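Local coordinates for protein S12 family peptidase (Streptomyces sp. 82F2, PDB 3WWX) that probably hydrolyses amide bonds stereospecifically on substrates of D configuration, as an S12-family serine peptidase with a beta-lactamase-type fold, at residues D20-A25 against N325-W330. Numbering follows the deposited sequence.
Sequences DGVPGA and NFNADW. With DIA (octane 1,8-diamine), chain B.
Asn327 directs its side-chain amide at the backbone of Gly24. Asn327 OD1 accepts a hydrogen bond from Gly24 N at 2.8 Å, the donor tilted 29° out of the carbonyl plane. CG sits between the backbone N and the carbonyl carbon (chi1 66°), which brings the amide over to Gly24. In return, the backbone N of Asn327 gives a weak bond to Gly24 O, at 3.3 Å. The other end of the amide, ND2, is tied to Pro210 O, so both ends of the group are held and its flip is fixed. Pro23 crosses the same amide at a slant, with its CD 3.3 Å from Asn327 OD1. That CD also meets the methyl of Ala328, whose CB lies against one face of the Trp330 ring, toward its rim.

Strands 24-31 and 320-326 are antiparallel neighbours in the main sheet of the beta-lactamase-type fold. Ala25 and Phe326 form a non-hydrogen-bonded pair, and both side chains lie on the face covered by helix 8-19. Ala25 CB comes obliquely to the Phe326 ring, 3.8 Å from CD1. Val22 stands roughly at right angles to the Phe326 side chain. Val22 CG1, anti to the backbone N (chi1 174°), reaches Phe326 CB at 3.8 Å, and CG2 approaches the ring obliquely. Gly21 ends helix 8-19 in a Schellman motif, and the chain then turns into strand 24-31.

Beyond the strand, the chain after Asn327 leads to the ligand pocket. Asp329 OD2 lies 3.5 Å from C2 of the bound octane 1,8-diamine and is hydrogen-bonded to Ser213 OG and Gly307 N.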
loop_
_atom_site.group_PDB
_atom_site.type_symbol
_atom_site.label_atom_id
_atom_site.label_comp_id
_atom_site.label_asym_id
_atom_site.label_seq_id
_atom_site.Cartn_x
_atom_site.Cartn_y
_atom_site.Cartn_z
ATOM N N ASP A 20 7.772 -8.406 20.943
ATOM C CA ASP A 20 8.171 -9.317 19.872
ATOM C C ASP A 20 9.424 -8.831 19.139
ATOM O O ASP A 20 9.954 -9.535 18.283
ATOM C CB ASP A 20 7.025 -9.465 18.854
ATOM C CG ASP A 20 7.210 -10.641 17.920
ATOM O OD1 ASP A 20 7.517 -11.752 18.418
ATOM O OD2 ASP A 20 7.044 -10.470 16.687
ATOM N N GLY A 21 9.862 -7.612 19.456
ATOM C CA GLY A 21 11.075 -7.057 18.872
ATOM C C GLY A 21 10.921 -5.745 18.121
ATOM O O GLY A 21 11.923 -5.198 17.672
ATOM N N VAL A 22 9.704 -5.233 17.971
ATOM C CA VAL A 22 9.545 -3.921 17.344
ATOM C C VAL A 22 10.118 -2.823 18.246
ATOM O O VAL A 22 9.682 -2.667 19.389
ATOM C CB VAL A 22 8.056 -3.610 17.043
ATOM C CG1 VAL A 22 7.878 -2.180 16.521
ATOM C CG2 VAL A 22 7.512 -4.597 16.037
ATOM N N PRO A 23 11.074 -2.020 17.741
ATOM C CA PRO A 23 11.590 -0.961 18.623
ATOM C C PRO A 23 10.559 0.086 19.037
ATOM O O PRO A 23 10.564 0.543 20.178
ATOM C CB PRO A 23 12.730 -0.345 17.790
ATOM C CG PRO A 23 13.229 -1.503 16.972
ATOM C CD PRO A 23 11.945 -2.218 16.572
ATOM N N GLY A 24 9.673 0.474 18.122
ATOM C CA GLY A 24 8.654 1.447 18.422
ATOM C C GLY A 24 7.410 1.222 17.575
ATOM O O GLY A 24 7.499 1.106 16.346
ATOM N N ALA A 25 6.260 1.158 18.242
ATOM C CA ALA A 25 4.972 0.919 17.608
ATOM C C ALA A 25 4.058 2.100 17.862
ATOM O O ALA A 25 4.032 2.665 18.953
ATOM C CB ALA A 25 4.351 -0.353 18.168
ATOM N N ASN A 325 1.832 1.718 12.634
ATOM C CA ASN A 325 3.133 1.373 12.072
ATOM C C ASN A 325 4.037 0.703 13.089
ATOM O O ASN A 325 4.082 1.119 14.263
ATOM C CB ASN A 325 3.817 2.638 11.529
ATOM C CG ASN A 325 5.142 2.337 10.834
ATOM O OD1 ASN A 325 6.226 2.543 11.388
ATOM N ND2 ASN A 325 5.065 1.830 9.611
ATOM N N PHE A 326 4.776 -0.294 12.615
ATOM C CA PHE A 326 5.909 -0.862 13.333
ATOM C C PHE A 326 7.171 -0.469 12.587
ATOM O O PHE A 326 7.226 -0.586 11.360
ATOM C CB PHE A 326 5.843 -2.394 13.333
ATOM C CG PHE A 326 4.582 -2.981 13.930
ATOM C CD1 PHE A 326 3.902 -2.346 14.952
ATOM C CD2 PHE A 326 4.125 -4.197 13.481
ATOM C CE1 PHE A 326 2.762 -2.912 15.500
ATOM C CE2 PHE A 326 2.980 -4.783 14.032
ATOM C CZ PHE A 326 2.311 -4.131 15.043
ATOM N N ASN A 327 8.225 -0.077 13.316
ATOM C CA ASN A 327 9.494 0.327 12.686
ATOM C C ASN A 327 10.536 -0.797 12.672
ATOM O O ASN A 327 11.749 -0.544 12.633
ATOM C CB ASN A 327 10.050 1.598 13.315
ATOM C CG ASN A 327 10.468 1.408 14.748
ATOM O OD1 ASN A 327 10.207 0.366 15.354
ATOM N ND2 ASN A 327 11.151 2.413 15.289
ATOM N N ALA A 328 10.061 -2.035 12.694
ATOM C CA ALA A 328 10.895 -3.189 12.351
ATOM C C ALA A 328 10.113 -3.964 11.329
ATOM O O ALA A 328 8.887 -4.098 11.441
ATOM C CB ALA A 328 11.169 -4.046 13.557
ATOM N N ASP A 329 10.795 -4.504 10.340
ATOM C CA ASP A 329 10.093 -5.252 9.307
ATOM C C ASP A 329 10.190 -6.761 9.501
ATOM O O ASP A 329 9.735 -7.515 8.639
ATOM C CB ASP A 329 10.550 -4.832 7.913
ATOM C CG ASP A 329 12.043 -4.962 7.712
ATOM O OD1 ASP A 329 12.709 -5.710 8.459
ATOM O OD2 ASP A 329 12.555 -4.308 6.784
ATOM N N TRP A 330 10.739 -7.195 10.636
ATOM C CA TRP A 330 10.947 -8.616 10.930
ATOM C C TRP A 330 10.140 -9.095 12.129
ATOM O O TRP A 330 10.194 -10.286 12.478
ATOM C CB TRP A 330 12.427 -8.902 11.203
ATOM C CG TRP A 330 12.915 -8.358 12.525
ATOM C CD1 TRP A 330 12.826 -8.966 13.751
ATOM C CD2 TRP A 330 13.543 -7.094 12.765
ATOM N NE1 TRP A 330 13.349 -8.163 14.726
ATOM C CE2 TRP A 330 13.805 -7.005 14.146
ATOM C CE3 TRP A 330 13.913 -6.026 11.942
ATOM C CZ2 TRP A 330 14.400 -5.907 14.715
ATOM C CZ3 TRP A 330 14.512 -4.942 12.511
ATOM C CH2 TRP A 330 14.758 -4.881 13.879
HETATM N N1 DIA B . 14.656 -7.060 3.373
HETATM C C1 DIA B . 14.662 -5.676 3.025
HETATM C C2 DIA B . 13.459 -4.850 3.428
HETATM C C3 DIA B . 12.159 -5.584 3.416
HETATM C C4 DIA B . 11.099 -5.106 2.447
HETATM C C5 DIA B . 9.821 -4.710 3.138
HETATM C C6 DIA B . 9.290 -5.740 4.104
HETATM C C7 DIA B . 8.121 -5.217 4.876
HETATM C C8 DIA B . 7.512 -6.359 5.641
HETATM N N8 DIA B . 6.756 -5.822 6.718
#